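Local coordinates for protein alpha-1,3-glucanase (Bacillus circulans, PDB 5ZRU) that hydrolyses alpha-1,3-glucan as a glycoside hydrolase of family GH87, this chain being its catalytic unit, with calcium and zinc ions bound, at residues Pro147-Pro150 / Gly151-Ile154; Ile156-Ser159 / Gly160-Leu164; Met248-Ile252 / Trp253-Ile257; Gly470-Gly473 / Ala474-Glu478. One frame throughout, in Å; residues are numbered along the deposited sequence.

Contact 1: residues Pro147-Pro150 / Gly151-Ile154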
loop_
_atom_site.group_PDB
_atom_site.type_symbol
_atom_site.label_atom_id
_atom_site.label_comp_id
_atom_site.label_asym_id
_atom_site.label_seq_id
_atom_site.Cartn_x
_atom_site.Cartn_y
_atom_site.Cartn_z
ATOM N N PRO A 147 -28.495 4.338 1.411
ATOM C CA PRO A 147 -27.646 3.801 0.340
ATOM C C PRO A 147 -27.944 4.451 -1.006
ATOM O O PRO A 147 -29.099 4.699 -1.361
ATOM C CB PRO A 147 -27.992 2.305 0.326
ATOM C CG PRO A 147 -28.556 2.021 1.677
ATOM C CD PRO A 147 -29.289 3.287 2.067
ATOM N N LEU A 148 -26.878 4.725 -1.750
ATOM C CA LEU A 148 -26.997 5.090 -3.151
ATOM C C LEU A 148 -27.559 3.924 -3.952
ATOM O O LEU A 148 -27.179 2.765 -3.747
ATOM C CB LEU A 148 -25.626 5.491 -3.699
ATOM C CG LEU A 148 -25.003 6.714 -3.029
ATOM C CD1 LEU A 148 -23.484 6.706 -3.169
ATOM C CD2 LEU A 148 -25.588 8.001 -3.611
ATOM N N GLN A 149 -28.458 4.231 -4.878
ATOM C CA GLN A 149 -29.130 3.242 -5.703
ATOM C C GLN A 149 -28.816 3.484 -7.175
ATOM O O GLN A 149 -28.501 4.611 -7.569
ATOM C CB GLN A 149 -30.652 3.304 -5.497
ATOM C CG GLN A 149 -31.094 3.379 -4.045
ATOM C CD GLN A 149 -31.712 2.087 -3.559
ATOM O OE1 GLN A 149 -31.238 0.998 -3.889
ATOM N NE2 GLN A 149 -32.783 2.199 -2.777
ATOM N N PRO A 150 -28.891 2.448 -8.014
ATOM C CA PRO A 150 -28.698 2.647 -9.457
ATOM C C PRO A 150 -29.538 3.804 -9.982
ATOM O O PRO A 150 -30.714 3.949 -9.642
ATOM C CB PRO A 150 -29.138 1.306 -10.053
ATOM C CG PRO A 150 -28.825 0.312 -8.969
ATOM C CD PRO A 150 -29.099 1.027 -7.670
ATOM N N GLY A 151 -28.915 4.659 -10.789
ATOM C CA GLY A 151 -29.559 5.850 -11.284
ATOM C C GLY A 151 -29.345 7.093 -10.446
ATOM O O GLY A 151 -29.527 8.205 -10.958
ATOM N N ASP A 152 -28.987 6.944 -9.170
ATOM C CA ASP A 152 -28.647 8.109 -8.364
ATOM C C ASP A 152 -27.431 8.803 -8.958
ATOM O O ASP A 152 -26.558 8.168 -9.548
ATOM C CB ASP A 152 -28.335 7.713 -6.918
ATOM C CG ASP A 152 -29.574 7.418 -6.099
ATOM O OD1 ASP A 152 -30.704 7.745 -6.543
ATOM O OD2 ASP A 152 -29.412 6.844 -5.002
ATOM N N THR A 153 -27.372 10.117 -8.800
ATOM C CA THR A 153 -26.173 10.864 -9.144
ATOM C C THR A 153 -25.523 11.338 -7.856
ATOM O O THR A 153 -26.201 11.892 -6.986
ATOM C CB THR A 153 -26.484 12.050 -10.053
ATOM O OG1 THR A 153 -27.385 12.937 -9.382
ATOM C CG2 THR A 153 -27.109 11.562 -11.352
ATOM N N ILE A 154 -24.226 11.091 -7.715
ATOM C CA ILE A 154 -23.462 11.617 -6.593
ATOM C C ILE A 154 -22.463 12.613 -7.160
ATOM O O ILE A 154 -21.735 12.311 -8.119
ATOM C CB ILE A 154 -22.787 10.498 -5.775
ATOM C CG1 ILE A 154 -21.922 11.102 -4.652
ATOM C CG2 ILE A 154 -22.030 9.544 -6.700
ATOM C CD1 ILE A 154 -21.477 10.084 -3.570
HETATM O O HOH W 1 -29.664 7.782 -2.476
#
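The carboxylate of Asp152 receives the backbone N-H of Gln149 above its plane: N lies 2.8 Å from OD2, 52° out of that plane. Water 1 donates to the same oxygen over 2.7 Å, while the amide of Asn101 is bonded to OD1, which helps to fix the rotation of the group. The side chain of Gln149 runs alongside that of Asp152, with the two flat ends turned 65° apart. Return traffic goes through the main chain, where Asp152 N gives a bond of 2.9 Å to Gln149 O and closes a type II beta turn. Gly151 holds the third position of that turn, at a positive phi (92°) where a side chain would strike the carbonyl oxygen of Pro150. Just outside the turn, Leu148 and Ile154 cross at about a right angle, their CD1 atoms 3.9 Å apart. Both are buried between the two sheets of a beta-sandwich, Leu148 against Val100 and Ile173, Ile154 against Val98 and Leu171. The turn thus leads from strand 147-148 into strand 153-157, which runs antiparallel between strands 63-67 and 93-100.

Contact 2: residues Ile156-Ser159 / Gly160-Leu164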
loop_
_atom_site.group_PDB
_atom_site.type_symbol
_atom_site.label_atom_id
_atom_site.label_comp_id
_atom_site.label_asym_id
_atom_site.label_seq_id
_atom_site.Cartn_x
_atom_site.Cartn_y
_atom_site.Cartn_z
ATOM N N ILE A 156 -19.460 15.514 -6.354
ATOM C CA ILE A 156 -18.453 16.110 -5.482
ATOM C C ILE A 156 -18.208 17.524 -5.992
ATOM O O ILE A 156 -17.806 17.706 -7.143
ATOM C CB ILE A 156 -17.147 15.302 -5.486
ATOM C CG1 ILE A 156 -17.402 13.808 -5.204
ATOM C CG2 ILE A 156 -16.158 15.900 -4.495
ATOM C CD1 ILE A 156 -18.141 13.525 -3.903
ATOM N N GLN A 157 -18.433 18.526 -5.149
ATOM C CA GLN A 157 -18.411 19.903 -5.625
ATOM C C GLN A 157 -17.633 20.798 -4.671
ATOM O O GLN A 157 -17.772 20.699 -3.449
ATOM C CB GLN A 157 -19.848 20.430 -5.807
ATOM C CG GLN A 157 -19.931 21.896 -6.238
ATOM C CD GLN A 157 -21.323 22.290 -6.692
ATOM O OE1 GLN A 157 -21.984 21.548 -7.423
ATOM N NE2 GLN A 157 -21.781 23.458 -6.258
ATOM N N LYS A 158 -16.812 21.680 -5.240
ATOM C CA LYS A 158 -16.143 22.699 -4.448
ATOM C C LYS A 158 -17.106 23.841 -4.139
ATOM O O LYS A 158 -17.827 24.318 -5.024
ATOM C CB LYS A 158 -14.915 23.222 -5.186
ATOM C CG LYS A 158 -14.227 24.346 -4.440
ATOM C CD LYS A 158 -12.999 24.858 -5.171
ATOM C CE LYS A 158 -12.580 26.244 -4.639
ATOM N NZ LYS A 158 -12.103 26.220 -3.208
ATOM N N SER A 159 -17.112 24.287 -2.890
ATOM C CA SER A 159 -18.021 25.328 -2.439
ATOM C C SER A 159 -17.309 26.677 -2.436
ATOM O O SER A 159 -16.192 26.818 -2.948
ATOM C CB SER A 159 -18.554 24.993 -1.043
ATOM O OG SER A 159 -17.559 25.231 -0.056
ATOM N N GLY A 160 -17.954 27.682 -1.828
ATOM C CA GLY A 160 -17.340 28.971 -1.597
ATOM C C GLY A 160 -16.475 29.057 -0.365
ATOM O O GLY A 160 -16.003 30.146 -0.023
ATOM N N ALA A 161 -16.241 27.925 0.310
ATOM C CA ALA A 161 -15.550 27.939 1.598
ATOM C C ALA A 161 -14.136 28.513 1.505
ATOM O O ALA A 161 -13.702 29.246 2.401
ATOM C CB ALA A 161 -15.503 26.524 2.176
ATOM N N ASP A 162 -13.379 28.164 0.465
ATOM C CA ASP A 162 -11.977 28.575 0.443
ATOM C C ASP A 162 -11.519 28.788 -0.995
ATOM O O ASP A 162 -12.284 28.608 -1.941
ATOM C CB ASP A 162 -11.089 27.553 1.181
ATOM C CG ASP A 162 -11.089 26.172 0.526
ATOM O OD1 ASP A 162 -10.987 26.080 -0.717
ATOM O OD2 ASP A 162 -11.173 25.165 1.266
ATOM N N SER A 163 -10.246 29.173 -1.142
ATOM C CA SER A 163 -9.590 29.427 -2.419
ATOM C C SER A 163 -8.830 28.226 -2.961
ATOM O O SER A 163 -8.166 28.353 -3.999
ATOM C CB SER A 163 -8.586 30.581 -2.286
ATOM O OG SER A 163 -9.220 31.789 -1.945
ATOM N N LEU A 164 -8.856 27.090 -2.272
ATOM C CA LEU A 164 -7.962 25.998 -2.624
ATOM C C LEU A 164 -8.485 25.248 -3.835
ATOM O O LEU A 164 -9.694 25.051 -3.989
ATOM C CB LEU A 164 -7.793 25.034 -1.443
ATOM C CG LEU A 164 -7.360 25.632 -0.108
ATOM C CD1 LEU A 164 -7.210 24.536 0.955
ATOM C CD2 LEU A 164 -6.075 26.432 -0.254
HETATM O O HOH W 2 -14.107 25.825 -1.360
#
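Lys158 reaches Asp162 because its chain stays extended from chi1 (CG opposite the backbone N, 177°) through chi3 and bends only at the last torsion, swinging NZ into the curve of the following loop. Asp162 meets it with CG set between its own N and carbonyl carbon (chi1 63°), which brings OD1 to 2.7 Å from NZ in a salt bridge. The ammonium is also a donor to two carbonyls. It approaches Asp162 O at 2.7 Å from above the carbonyl plane, and Leu164 O at 2.8 Å with much less tilt. Water 2, 2.8 Å from NZ, accepts a further bond and also takes one from Asp162 N.

OD1 works twice, since Leu164 N donates to it over 2.8 Å and closes an Asx turn; OD2 is bonded to the hydroxyl of Tyr166. At the start of the loop, Ala161 N donates to Ser159 OG across 3.0 Å. The loop links strand 153-157 to strand 166-174, which belong to different sheets of the sandwich.

A methionine in place of Lys158 is likely to leave the carbonyls of Asp162 and Leu164 without their shared donor and the Asp162 carboxylate without its positive mate.

Hydrogen bonds to Asp162 O, Leu164 O and water 2 would account for the three protons on NZ, so OD1 is probably held chiefly by charge. The cluster of acceptors would be expected to favour the protonated lysine, so that one cation ties together a loop with no regular secondary structure.

Contact 3: residues Met248-Ile252 / Trp253-Ile257. With PE5 (3,6,9,12,15,18,21,24-octaoxahexacosan-1-ol), chain C.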
loop_
_atom_site.group_PDB
_atom_site.type_symbol
_atom_site.label_atom_id
_atom_site.label_comp_id
_atom_site.label_asym_id
_atom_site.label_seq_id
_atom_site.Cartn_x
_atom_site.Cartn_y
_atom_site.Cartn_z
ATOM N N MET A 248 -11.664 -7.533 18.499
ATOM C CA MET A 248 -12.559 -7.393 17.359
ATOM C C MET A 248 -13.381 -6.124 17.500
ATOM O O MET A 248 -13.975 -5.886 18.556
ATOM C CB MET A 248 -13.504 -8.599 17.227
ATOM C CG MET A 248 -14.307 -8.599 15.920
ATOM S SD MET A 248 -15.624 -9.847 15.903
ATOM C CE MET A 248 -16.807 -9.085 17.005
ATOM N N GLY A 249 -13.434 -5.330 16.430
ATOM C CA GLY A 249 -14.281 -4.159 16.389
ATOM C C GLY A 249 -15.629 -4.482 15.772
ATOM O O GLY A 249 -15.956 -5.634 15.476
ATOM N N ALA A 250 -16.416 -3.431 15.547
ATOM C CA ALA A 250 -17.741 -3.597 14.956
ATOM C C ALA A 250 -17.736 -3.512 13.430
ATOM O O ALA A 250 -18.805 -3.599 12.813
ATOM C CB ALA A 250 -18.711 -2.552 15.523
ATOM N N GLY A 251 -16.571 -3.365 12.809
ATOM C CA GLY A 251 -16.481 -3.260 11.361
ATOM C C GLY A 251 -15.627 -2.079 10.933
ATOM O O GLY A 251 -15.558 -1.051 11.612
ATOM N N ILE A 252 -14.964 -2.223 9.781
ATOM C CA ILE A 252 -14.129 -1.119 9.304
ATOM C C ILE A 252 -14.944 0.138 9.031
ATOM O O ILE A 252 -14.378 1.235 8.965
ATOM C CB ILE A 252 -13.320 -1.519 8.046
ATOM C CG1 ILE A 252 -14.250 -1.804 6.852
ATOM C CG2 ILE A 252 -12.400 -2.697 8.361
ATOM C CD1 ILE A 252 -13.490 -2.081 5.530
ATOM N N TRP A 253 -16.260 0.014 8.866
ATOM C CA TRP A 253 -17.123 1.171 8.659
ATOM C C TRP A 253 -17.751 1.684 9.951
ATOM O O TRP A 253 -18.530 2.640 9.901
ATOM C CB TRP A 253 -18.230 0.828 7.641
ATOM C CG TRP A 253 -17.706 0.774 6.214
ATOM C CD1 TRP A 253 -17.364 -0.343 5.500
ATOM C CD2 TRP A 253 -17.441 1.896 5.357
ATOM N NE1 TRP A 253 -16.910 0.017 4.247
ATOM C CE2 TRP A 253 -16.946 1.385 4.137
ATOM C CE3 TRP A 253 -17.571 3.285 5.506
ATOM C CZ2 TRP A 253 -16.589 2.213 3.064
ATOM C CZ3 TRP A 253 -17.217 4.116 4.428
ATOM C CH2 TRP A 253 -16.731 3.571 3.230
ATOM N N HIS A 254 -17.461 1.059 11.092
ATOM C CA HIS A 254 -18.149 1.396 12.334
ATOM C C HIS A 254 -17.213 1.748 13.476
ATOM O O HIS A 254 -17.530 2.648 14.259
ATOM C CB HIS A 254 -19.068 0.232 12.756
ATOM C CG HIS A 254 -20.163 -0.041 11.773
ATOM N ND1 HIS A 254 -21.307 0.724 11.706
ATOM C CD2 HIS A 254 -20.280 -0.979 10.804
ATOM C CE1 HIS A 254 -22.086 0.265 10.741
ATOM N NE2 HIS A 254 -21.487 -0.771 10.181
ATOM N N THR A 255 -16.072 1.069 13.594
ATOM C CA THR A 255 -15.155 1.254 14.713
ATOM C C THR A 255 -13.887 1.933 14.209
ATOM O O THR A 255 -13.159 1.350 13.398
ATOM C CB THR A 255 -14.812 -0.088 15.363
ATOM O OG1 THR A 255 -15.994 -0.661 15.943
ATOM C CG2 THR A 255 -13.759 0.104 16.446
ATOM N N ASN A 256 -13.622 3.155 14.700
ATOM C CA ASN A 256 -12.450 3.949 14.327
ATOM C C ASN A 256 -11.540 4.106 15.538
ATOM O O ASN A 256 -11.972 4.611 16.583
ATOM C CB ASN A 256 -12.839 5.343 13.822
ATOM C CG ASN A 256 -13.552 5.318 12.479
ATOM O OD1 ASN A 256 -13.785 4.262 11.909
ATOM N ND2 ASN A 256 -13.911 6.498 11.977
ATOM N N ILE A 257 -10.282 3.707 15.394
ATOM C CA ILE A 257 -9.256 4.019 16.379
ATOM C C ILE A 257 -8.446 5.186 15.831
ATOM O O ILE A 257 -7.789 5.066 14.786
ATOM C CB ILE A 257 -8.354 2.814 16.687
ATOM C CG1 ILE A 257 -9.144 1.696 17.383
ATOM C CG2 ILE A 257 -7.197 3.253 17.584
ATOM C CD1 ILE A 257 -8.288 0.449 17.692
HETATM C C48 PE5 C . -6.379 13.869 14.857
HETATM C C50 PE5 C . -5.577 13.891 13.551
HETATM O O1 PE5 C . -5.666 15.158 12.953
HETATM C C1 PE5 C . -4.909 15.313 11.784
HETATM C C2 PE5 C . -5.226 16.648 11.104
HETATM O O2 PE5 C . -6.557 16.654 10.672
HETATM C C3 PE5 C . -7.027 17.869 10.162
HETATM C C4 PE5 C . -8.511 17.736 9.795
HETATM O O3 PE5 C . -8.685 16.685 8.883
HETATM C C5 PE5 C . -9.983 16.496 8.386
HETATM C C6 PE5 C . -10.382 15.015 8.468
HETATM O O4 PE5 C . -10.000 14.299 7.322
HETATM C C7 PE5 C . -9.499 13.005 7.543
HETATM C C8 PE5 C . -10.476 12.188 8.392
HETATM O O5 PE5 C . -9.824 11.065 8.894
HETATM C C9 PE5 C . -10.523 10.377 9.896
HETATM C C10 PE5 C . -11.091 9.095 9.301
HETATM O O6 PE5 C . -12.466 9.046 9.538
HETATM C C11 PE5 C . -13.177 8.201 8.681
HETATM C C12 PE5 C . -14.672 8.444 8.828
HETATM O O7 PE5 C . -15.231 7.250 9.281
HETATM C C13 PE5 C . -16.467 6.921 8.716
HETATM C C14 PE5 C . -17.217 6.024 9.698
HETATM O O8 PE5 C . -16.921 6.454 10.996
HETATM C C15 PE5 C . -17.477 5.693 12.036
HETATM C C16 PE5 C . -18.448 6.566 12.844
HETATM O O52 PE5 C . -17.898 6.906 14.087
HETATM O O HOH W 3 -14.586 3.820 9.314
#
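Gly251 and His254 meet in the tight turn that links strands 245-249 and 255-259: Gly251 O accepts from His254 N and from Thr255 N, the latter at 2.9 Å nearly along the C=O axis and the former from above the carbonyl plane. Gly251 has backbone angles (phi 131°) that by themselves call for glycine, and its CA lies at the edge of the His254 imidazole. Thr255 sets OG1 opposite its carbonyl carbon (chi1 -65°), where it accepts from Ala250 N at 2.8 Å; the hydroxyl is also hydrogen-bonded to Ile222 O.

Ile252 rests CG1 3.7 Å from CD1 of the Trp253 indole. That indole reaches into the sandwich domain, its NE1 bonded to Glu174 and its ring edge-to-face with His141, while Trp315 of the beta-helix makes a second edge-to-face pair. His254 NE2 is bonded to Pro177 O.

Asn256 divides its amide. Water 3 lies 2.8 Å from Asn256 OD1 and 2.6 Å from Ile252 O, bridging the two. ND2 donates to ether oxygen O7 of the bound PE5 over 3.1 Å, with a second, weak bond to O8. Gly251 O and Ala250 N thus find partners inside the turn, whereas Trp253, through NE1 and through its carbonyl oxygen, which is bonded to Lys143 NZ, ties the turn to the sandwich, and His254 holds the chain just after strand 166-174.

Contact 4: residues Gly470-Gly473 / Ala474-Glu478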
loop_
_atom_site.group_PDB
_atom_site.type_symbol
_atom_site.label_atom_id
_atom_site.label_comp_id
_atom_site.label_asym_id
_atom_site.label_seq_id
_atom_site.Cartn_x
_atom_site.Cartn_y
_atom_site.Cartn_z
ATOM N N GLY A 470 17.009 7.560 -12.087
ATOM C CA GLY A 470 17.289 6.487 -13.015
ATOM C C GLY A 470 16.065 5.639 -13.312
ATOM O O GLY A 470 15.056 5.674 -12.596
ATOM N N GLU A 471 16.189 4.848 -14.381
ATOM C CA GLU A 471 15.125 3.971 -14.839
ATOM C C GLU A 471 15.024 2.714 -13.979
ATOM O O GLU A 471 16.002 2.260 -13.376
ATOM C CB GLU A 471 15.352 3.581 -16.308
ATOM C CG GLU A 471 16.666 2.852 -16.580
ATOM C CD GLU A 471 17.844 3.785 -16.909
ATOM O OE1 GLU A 471 17.781 4.995 -16.604
ATOM O OE2 GLU A 471 18.855 3.289 -17.457
ATOM N N ARG A 472 13.806 2.163 -13.916
ATOM C CA ARG A 472 13.527 0.883 -13.279
ATOM C C ARG A 472 12.523 0.127 -14.139
ATOM O O ARG A 472 11.624 0.734 -14.728
ATOM C CB ARG A 472 12.961 1.052 -11.857
ATOM C CG ARG A 472 13.951 1.663 -10.858
ATOM C CD ARG A 472 15.007 0.652 -10.463
ATOM N NE ARG A 472 16.079 1.269 -9.678
ATOM C CZ ARG A 472 17.160 0.618 -9.263
ATOM N NH1 ARG A 472 17.299 -0.675 -9.535
ATOM N NH2 ARG A 472 18.090 1.252 -8.560
ATOM N N GLY A 473 12.686 -1.192 -14.211
ATOM C CA GLY A 473 11.760 -1.998 -14.971
ATOM C C GLY A 473 10.414 -2.105 -14.282
ATOM O O GLY A 473 10.280 -1.870 -13.082
ATOM N N ALA A 474 9.382 -2.419 -15.064
ATOM C CA ALA A 474 8.135 -2.858 -14.441
ATOM C C ALA A 474 8.407 -4.041 -13.521
ATOM O O ALA A 474 7.842 -4.140 -12.423
ATOM C CB ALA A 474 7.098 -3.216 -15.515
ATOM N N ILE A 475 9.276 -4.946 -13.959
ATOM C CA ILE A 475 9.935 -5.928 -13.100
ATOM C C ILE A 475 11.405 -5.548 -13.072
ATOM O O ILE A 475 12.041 -5.462 -14.129
ATOM C CB ILE A 475 9.753 -7.360 -13.625
ATOM C CG1 ILE A 475 8.271 -7.748 -13.660
ATOM C CG2 ILE A 475 10.567 -8.354 -12.789
ATOM C CD1 ILE A 475 8.031 -9.162 -14.231
ATOM N N ASP A 476 11.954 -5.325 -11.875
ATOM C CA ASP A 476 13.313 -4.806 -11.748
ATOM C C ASP A 476 14.130 -5.711 -10.841
ATOM O O ASP A 476 13.788 -5.901 -9.668
ATOM C CB ASP A 476 13.314 -3.367 -11.217
ATOM C CG ASP A 476 14.640 -2.671 -11.453
ATOM O OD1 ASP A 476 15.552 -2.789 -10.598
ATOM O OD2 ASP A 476 14.783 -2.046 -12.520
ATOM N N LEU A 477 15.221 -6.244 -11.374
ATOM C CA LEU A 477 16.089 -7.143 -10.636
ATOM C C LEU A 477 17.482 -6.534 -10.571
ATOM O O LEU A 477 18.079 -6.215 -11.605
ATOM C CB LEU A 477 16.127 -8.526 -11.292
ATOM C CG LEU A 477 14.753 -9.151 -11.595
ATOM C CD1 LEU A 477 14.922 -10.478 -12.333
ATOM C CD2 LEU A 477 13.945 -9.360 -10.308
ATOM N N GLU A 478 18.002 -6.399 -9.359
ATOM C CA GLU A 478 19.249 -5.681 -9.121
ATOM C C GLU A 478 20.149 -6.557 -8.261
ATOM O O GLU A 478 19.829 -6.825 -7.101
ATOM C CB GLU A 478 18.975 -4.340 -8.445
ATOM C CG GLU A 478 20.221 -3.552 -8.111
ATOM C CD GLU A 478 19.908 -2.326 -7.269
ATOM O OE1 GLU A 478 19.083 -1.495 -7.708
ATOM O OE2 GLU A 478 20.467 -2.216 -6.156
#
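Arg472 lays its aliphatic arm beside the carboxylate of Asp476, with CD 3.4 Å from OD2 and nearly as close to OD1. A bend at chi2 (-74°) then carries the guanidinium on towards Glu478. NH1 is shared by both acids. It donates to Asp476 OD1 over 2.9 Å, the oxygen lying in the guanidinium plane although NH1 stands above the plane of the carboxylate. It also donates to Glu478 OE1 at 2.7 Å, meeting that oxygen almost head-on to its C-O bond. NH2 adds a weak bond of 3.0 Å to the same OE1, so one carboxylate oxygen faces two nitrogens.

The other oxygen of Asp476, OD2, uses its anti lone pair to accept from Gly473 N at 2.8 Å, which ties the acid to the backbone next to its partner. Around the network, Asp466 forms a salt bridge with Arg472 NE, and Ser480 is hydrogen-bonded to Glu478 OE2. Facing three acids, the guanidinium probably offsets much of their mutual repulsion. A leucine in place of Arg472 would probably leave the buried Asp476 and Glu478 without their positive mate and Glu478 freer to turn.

Asp476 and Glu478 sit two apart and point to one side of strand 475-478, while Ile475 and Leu477 point to the other and pack on Phe489 of strand 487-495. The strand lies parallel between 435-437 and 502-505 in the beta-helix, and the loop carrying Arg472 spans the gap between strand 451-459 and this strand.

Contacts 1 and 2 belong to the beta-sandwich, where they flank strand 153-157 at its two ends with centres 23 Å apart. Contacts 3 and 4 lie in the beta-helix, 39 Å apart between centres and on opposite sides of the middle of the chain. Contact 3 is the one nearest the sandwich: its closest atoms are about 10 Å from contact 1 and about 12 Å from contact 2. The PE5 molecule it binds passes about 11 Å from the side chain of Leu164. Metal sites lie near the beta-helix contacts, with the side chain of Ile252 about 9 Å from that of zinc ligand His312, and that of Arg472 about 12 Å from that of calcium ligand Asp375.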